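Local coordinates for GNAT family acetyltransferase (Mycobacterium smegmatis, PDB 6C30), which probably transfers an acetyl group from acetyl-coenzyme A to an amino group of its substrate, as other N-acetyltransferases of the GNAT family do, at residues P31-D36 with V91-G96; A38-I43 with V64-T69. One frame throughout, in Å; residues are numbered along the deposited sequence.

Interaction 1: P31-D36 with V91-G96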
loop_
_atom_site.group_PDB
_atom_site.type_symbol
_atom_site.label_atom_id
_atom_site.label_comp_id
_atom_site.label_asym_id
_atom_site.label_seq_id
_atom_site.Cartn_x
_atom_site.Cartn_y
_atom_site.Cartn_z
ATOM N N PRO A 31 5.383 -6.964 -1.796
ATOM C CA PRO A 31 5.863 -8.315 -1.458
ATOM C C PRO A 31 4.908 -9.153 -0.612
ATOM O O PRO A 31 4.246 -8.629 0.275
ATOM C CB PRO A 31 7.147 -8.036 -0.670
ATOM C CG PRO A 31 7.637 -6.723 -1.217
ATOM C CD PRO A 31 6.369 -5.923 -1.442
ATOM N N VAL A 32 4.855 -10.454 -0.866
ATOM C CA VAL A 32 4.204 -11.378 0.065
ATOM C C VAL A 32 4.777 -11.209 1.469
ATOM O O VAL A 32 5.966 -10.900 1.639
ATOM C CB VAL A 32 4.368 -12.869 -0.354
ATOM C CG1 VAL A 32 3.605 -13.183 -1.638
ATOM C CG2 VAL A 32 5.836 -13.247 -0.488
ATOM N N ARG A 33 3.938 -11.420 2.472
ATOM C CA ARG A 33 4.415 -11.354 3.849
ATOM C C ARG A 33 3.626 -12.316 4.720
ATOM O O ARG A 33 2.542 -12.795 4.332
ATOM C CB ARG A 33 4.328 -9.922 4.385
ATOM C CG ARG A 33 2.920 -9.383 4.464
ATOM C CD ARG A 33 2.936 -7.886 4.819
ATOM N NE ARG A 33 1.601 -7.339 4.635
ATOM C CZ ARG A 33 1.314 -6.219 3.979
ATOM N NH1 ARG A 33 2.257 -5.466 3.416
ATOM N NH2 ARG A 33 0.051 -5.856 3.883
ATOM N N MET A 34 4.165 -12.614 5.901
ATOM C CA MET A 34 3.546 -13.615 6.769
ATOM C C MET A 34 2.110 -13.285 7.166
ATOM O O MET A 34 1.281 -14.185 7.283
ATOM C CB MET A 34 4.397 -13.833 8.038
ATOM C CG MET A 34 5.771 -14.403 7.754
ATOM S SD MET A 34 5.652 -16.060 7.062
ATOM C CE MET A 34 7.336 -16.354 6.583
ATOM N N ARG A 35 1.802 -12.002 7.351
ATOM C CA ARG A 35 0.461 -11.613 7.758
ATOM C C ARG A 35 -0.596 -11.851 6.676
ATOM O O ARG A 35 -1.786 -11.700 6.939
ATOM C CB ARG A 35 0.444 -10.141 8.178
ATOM C CG ARG A 35 1.122 -9.871 9.519
ATOM C CD ARG A 35 0.092 -9.415 10.535
ATOM N NE ARG A 35 0.602 -9.397 11.903
ATOM C CZ ARG A 35 1.176 -8.347 12.477
ATOM N NH1 ARG A 35 1.351 -7.217 11.791
ATOM N NH2 ARG A 35 1.590 -8.428 13.736
ATOM N N ASP A 36 -0.169 -12.267 5.485
ATOM C CA ASP A 36 -1.130 -12.602 4.441
ATOM C C ASP A 36 -1.817 -13.944 4.651
ATOM O O ASP A 36 -2.702 -14.289 3.871
ATOM C CB ASP A 36 -0.447 -12.614 3.073
ATOM C CG ASP A 36 -0.045 -11.228 2.604
ATOM O OD1 ASP A 36 -0.793 -10.262 2.904
ATOM O OD2 ASP A 36 1.008 -11.125 1.933
ATOM N N VAL A 91 2.030 -9.684 -4.021
ATOM C CA VAL A 91 0.595 -9.714 -3.767
ATOM C C VAL A 91 -0.042 -8.609 -4.594
ATOM O O VAL A 91 0.515 -7.505 -4.712
ATOM C CB VAL A 91 0.290 -9.516 -2.271
ATOM C CG1 VAL A 91 -1.186 -9.190 -2.029
ATOM C CG2 VAL A 91 0.723 -10.759 -1.490
ATOM N N ILE A 92 -1.195 -8.920 -5.187
ATOM C CA ILE A 92 -2.015 -7.906 -5.845
ATOM C C ILE A 92 -2.954 -7.313 -4.812
ATOM O O ILE A 92 -3.724 -8.038 -4.173
ATOM C CB ILE A 92 -2.841 -8.491 -7.010
ATOM C CG1 ILE A 92 -1.954 -9.254 -7.995
ATOM C CG2 ILE A 92 -3.642 -7.370 -7.703
ATOM C CD1 ILE A 92 -2.747 -10.099 -8.988
ATOM N N GLU A 93 -2.865 -5.995 -4.633
ATOM C CA GLU A 93 -3.776 -5.274 -3.742
ATOM C C GLU A 93 -4.832 -4.517 -4.533
ATOM O O GLU A 93 -4.525 -3.894 -5.551
ATOM C CB GLU A 93 -3.025 -4.268 -2.862
ATOM C CG GLU A 93 -2.139 -4.921 -1.810
ATOM C CD GLU A 93 -1.579 -3.925 -0.814
ATOM O OE1 GLU A 93 -1.654 -2.697 -1.066
ATOM O OE2 GLU A 93 -1.061 -4.370 0.227
ATOM N N LEU A 94 -6.069 -4.592 -4.056
ATOM C CA LEU A 94 -7.139 -3.702 -4.491
ATOM C C LEU A 94 -7.562 -2.894 -3.275
ATOM O O LEU A 94 -8.012 -3.459 -2.278
ATOM C CB LEU A 94 -8.319 -4.484 -5.056
ATOM C CG LEU A 94 -9.525 -3.620 -5.429
ATOM C CD1 LEU A 94 -9.221 -2.744 -6.637
ATOM C CD2 LEU A 94 -10.734 -4.510 -5.671
ATOM N N ASP A 95 -7.392 -1.576 -3.359
ATOM C CA ASP A 95 -7.708 -0.676 -2.240
ATOM C C ASP A 95 -7.072 -1.205 -0.944
ATOM O O ASP A 95 -7.679 -1.224 0.129
ATOM C CB ASP A 95 -9.228 -0.495 -2.100
ATOM C CG ASP A 95 -9.864 0.065 -3.374
ATOM O OD1 ASP A 95 -9.222 0.902 -4.035
ATOM O OD2 ASP A 95 -10.997 -0.359 -3.713
ATOM N N GLY A 96 -5.823 -1.637 -1.081
ATOM C CA GLY A 96 -5.027 -2.088 0.048
ATOM C C GLY A 96 -5.243 -3.531 0.486
ATOM O O GLY A 96 -4.518 -4.006 1.365
HETATM O O HOH W 1 0.417 -3.417 2.189
#
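Val91 reaches from its strand toward the loop 31-36, and its CG2 methyl does nearly all of the touching. That methyl meets Val32 CG1 at 3.8 Å, an apolar contact, and passes within 3.5 Å of Asp36 OD2. CG2 lies anti to the carbonyl carbon of Val91, beside the backbone N, which turns this branch to the loop. Asp36 and Val91 run past one another in opposite directions, which brings the methyl alongside the carboxylate; OD2 is also held by other partners. It accepts the backbone N-H of Arg33 at 3.0 Å, met from 40° above the carboxylate plane, while the backbone N of Asp36 bonds back to Arg33 O at 3.0 Å. The two bonds close the turn Arg33-Asp36 on itself, and a salt bridge from Asp36 OD2 to Arg30 ties it to the end of the preceding strand.

Farther along, Arg33 and Glu93 cross at about a right angle, their guanidinium and carboxylate planes 71° apart. NH2 and OE2 are 4.1 Å apart, too far for a salt bridge, and a water joins them: it accepts from Arg33 NH2 at 3.0 Å, in the guanidinium plane, and donates to Glu93 OE2 at 2.6 Å. Glu93 has its direct ionic partner in Arg30, which thus bridges Asp36 and Glu93. Asp95 of the second subunit forms a salt bridge with Arg35.

Antiparallel strands 25-31 and 88-94 lie side by side here, and the loop leads from the first of them into helix 37-46, at the start of the helical segment that separates these two strands in the GNAT fold. Helix 71-83 meets the loop through Trp71 and Arg79, and Phe98 of strand 97-105 packs on Val91 and Asp36.

Interaction 2: A38-I43 with V64-T69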
loop_
_atom_site.group_PDB
_atom_site.type_symbol
_atom_site.label_atom_id
_atom_site.label_comp_id
_atom_site.label_asym_id
_atom_site.label_seq_id
_atom_site.Cartn_x
_atom_site.Cartn_y
_atom_site.Cartn_z
ATOM N N ALA A 38 -4.090 -15.240 6.573
ATOM C CA ALA A 38 -5.536 -15.350 6.716
ATOM C C ALA A 38 -6.268 -15.096 5.402
ATOM O O ALA A 38 -7.164 -15.875 5.038
ATOM C CB ALA A 38 -6.036 -14.393 7.796
ATOM N N ALA A 39 -5.885 -14.050 4.680
ATOM C CA ALA A 39 -6.568 -13.727 3.431
ATOM C C ALA A 39 -6.242 -14.749 2.347
ATOM O O ALA A 39 -7.141 -15.217 1.630
ATOM C CB ALA A 39 -6.193 -12.332 2.964
ATOM N N TRP A 40 -4.965 -15.099 2.218
ATOM C CA TRP A 40 -4.559 -16.103 1.245
ATOM C C TRP A 40 -5.325 -17.405 1.466
ATOM O O TRP A 40 -5.891 -17.975 0.543
ATOM C CB TRP A 40 -3.054 -16.342 1.353
ATOM C CG TRP A 40 -2.517 -17.509 0.596
ATOM C CD1 TRP A 40 -2.114 -17.537 -0.711
ATOM C CD2 TRP A 40 -2.258 -18.816 1.125
ATOM N NE1 TRP A 40 -1.640 -18.790 -1.034
ATOM C CE2 TRP A 40 -1.706 -19.588 0.079
ATOM C CE3 TRP A 40 -2.427 -19.406 2.385
ATOM C CZ2 TRP A 40 -1.337 -20.918 0.254
ATOM C CZ3 TRP A 40 -2.048 -20.727 2.559
ATOM C CH2 TRP A 40 -1.515 -21.465 1.495
ATOM N N SER A 41 -5.376 -17.870 2.704
ATOM C CA SER A 41 -6.058 -19.115 3.008
ATOM C C SER A 41 -7.552 -18.996 2.731
ATOM O O SER A 41 -8.134 -19.851 2.070
ATOM C CB SER A 41 -5.814 -19.517 4.470
ATOM O OG SER A 41 -6.605 -20.637 4.831
ATOM N N ARG A 42 -8.175 -17.936 3.224
ATOM C CA ARG A 42 -9.610 -17.768 3.051
ATOM C C ARG A 42 -9.981 -17.793 1.570
ATOM O O ARG A 42 -10.896 -18.527 1.151
ATOM C CB ARG A 42 -10.066 -16.457 3.698
ATOM C CG ARG A 42 -11.567 -16.221 3.666
ATOM C CD ARG A 42 -11.888 -14.792 4.107
ATOM N NE ARG A 42 -11.400 -13.821 3.131
ATOM C CZ ARG A 42 -10.482 -12.889 3.380
ATOM N NH1 ARG A 42 -9.949 -12.779 4.589
ATOM N NH2 ARG A 42 -10.101 -12.063 2.416
ATOM N N ILE A 43 -9.270 -17.008 0.774
ATOM C CA ILE A 43 -9.616 -16.897 -0.639
ATOM C C ILE A 43 -9.273 -18.175 -1.409
ATOM O O ILE A 43 -10.091 -18.653 -2.200
ATOM C CB ILE A 43 -8.926 -15.692 -1.285
ATOM C CG1 ILE A 43 -9.358 -14.406 -0.571
ATOM C CG2 ILE A 43 -9.280 -15.617 -2.765
ATOM C CD1 ILE A 43 -8.518 -13.203 -0.925
ATOM N N VAL A 64 -5.534 -28.983 2.812
ATOM C CA VAL A 64 -4.337 -29.080 3.635
ATOM C C VAL A 64 -3.320 -28.050 3.161
ATOM O O VAL A 64 -2.741 -27.311 3.963
ATOM C CB VAL A 64 -3.732 -30.497 3.585
ATOM C CG1 VAL A 64 -2.368 -30.520 4.259
ATOM C CG2 VAL A 64 -4.677 -31.491 4.239
ATOM N N ARG A 65 -3.117 -27.995 1.852
ATOM C CA ARG A 65 -2.176 -27.063 1.245
ATOM C C ARG A 65 -2.514 -25.618 1.589
ATOM O O ARG A 65 -1.614 -24.807 1.817
ATOM C CB ARG A 65 -2.147 -27.250 -0.279
ATOM C CG ARG A 65 -1.343 -26.205 -1.047
ATOM C CD ARG A 65 0.152 -26.272 -0.723
ATOM N NE ARG A 65 0.911 -25.377 -1.593
ATOM C CZ ARG A 65 2.237 -25.295 -1.613
ATOM N NH1 ARG A 65 2.958 -26.049 -0.795
ATOM N NH2 ARG A 65 2.837 -24.448 -2.442
ATOM N N HIS A 66 -3.801 -25.293 1.634
ATOM C CA HIS A 66 -4.198 -23.895 1.783
ATOM C C HIS A 66 -4.773 -23.543 3.143
ATOM O O HIS A 66 -5.408 -22.501 3.306
ATOM C CB HIS A 66 -5.181 -23.531 0.666
ATOM C CG HIS A 66 -4.575 -23.644 -0.692
ATOM N ND1 HIS A 66 -4.745 -24.751 -1.496
ATOM C CD2 HIS A 66 -3.760 -22.808 -1.376
ATOM C CE1 HIS A 66 -4.068 -24.586 -2.615
ATOM N NE2 HIS A 66 -3.461 -23.412 -2.570
ATOM N N ALA A 67 -4.512 -24.391 4.129
ATOM C CA ALA A 67 -4.791 -24.062 5.516
ATOM C C ALA A 67 -3.932 -22.864 5.954
ATOM O O ALA A 67 -2.823 -22.674 5.456
ATOM C CB ALA A 67 -4.520 -25.262 6.402
ATOM N N VAL A 68 -4.432 -22.081 6.903
ATOM C CA VAL A 68 -3.723 -20.876 7.331
ATOM C C VAL A 68 -2.322 -21.213 7.871
ATOM O O VAL A 68 -1.378 -20.451 7.670
ATOM C CB VAL A 68 -4.543 -20.073 8.384
ATOM C CG1 VAL A 68 -4.615 -20.786 9.723
ATOM C CG2 VAL A 68 -3.959 -18.691 8.565
ATOM N N THR A 69 -2.175 -22.370 8.503
ATOM C CA THR A 69 -0.877 -22.739 9.062
ATOM C C THR A 69 0.112 -23.229 8.003
ATOM O O THR A 69 1.289 -23.412 8.293
ATOM C CB THR A 69 -1.036 -23.797 10.154
ATOM O OG1 THR A 69 -1.941 -24.797 9.698
ATOM C CG2 THR A 69 -1.603 -23.164 11.435
#
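Ala38 borders the contact through its backbone: its N lies 4.0 Å from Val68 CG2. Two residues on, Trp40 brings the far end of its indole against the turn that follows helix 62-65. With CG anti to the backbone N (chi1 170°), the six-membered ring extends to the backbone of Arg65-Ala67. Carbonyl oxygens meet its edge: Arg65 O lies 3.4 Å from CH2, and Ala67 O, in the ring plane, is 3.6 Å from CZ3. Beside them, Trp40 CZ2 touches His66 CD2 at 3.5 Å. The two side chains cross at about a right angle, but their ring planes are inclined by 44°, an oblique pairing. The imidazole has Arg65 CG over one face, and its nitrogens bond to Trp62 O and Arg44, which fix how the ring is turned.

Ser41 follows with the hydrogen bond of the contact. Its hydroxyl, also anti to the backbone N, donates to His66 O over 2.7 Å, in the carbonyl plane and with a C=O...OG angle of 153°. The same oxygen lies 3.5 Å from Ser41 CA in a CA-H...O contact. Val68 N is near the hydroxyl too, but the angle is poor for bonding. The CA atoms of Ser41 and Val68, 5.2 Å apart, are the nearest pair of CA atoms between the segments.

The contact lies wholly within the helical segment between strands 25-31 and 88-94. His66 is the first residue past helix 62-65 to leave helical phi/psi, and its carbonyl oxygen takes the Ser41 hydroxyl. The C-H edge of the indole, probably weakly positive, faces the carbonyls of Arg65 and Ala67; turn and helix are thus joined by side chains meeting main-chain oxygens.

Interactions 1 and 2 lie on the same side of the chain's centre, their own centres 14 Å apart. Along the chain interaction 2 is nested within the loop that interaction 1 closes: 31-36 leads into helix 37-46, which carries 38-43, and 64-69 precedes helix 71-83, which runs back toward strand 88-94 and 91-96. Two neighbours serve both contacts: Phe98 of strand 97-105 and Trp71 of helix 71-83, each of which also reaches Trp40 in interaction 2. The helical excursion between strands 25-31 and 88-94 of the GNAT domain is thus held to the sheet at its root and to itself farther out.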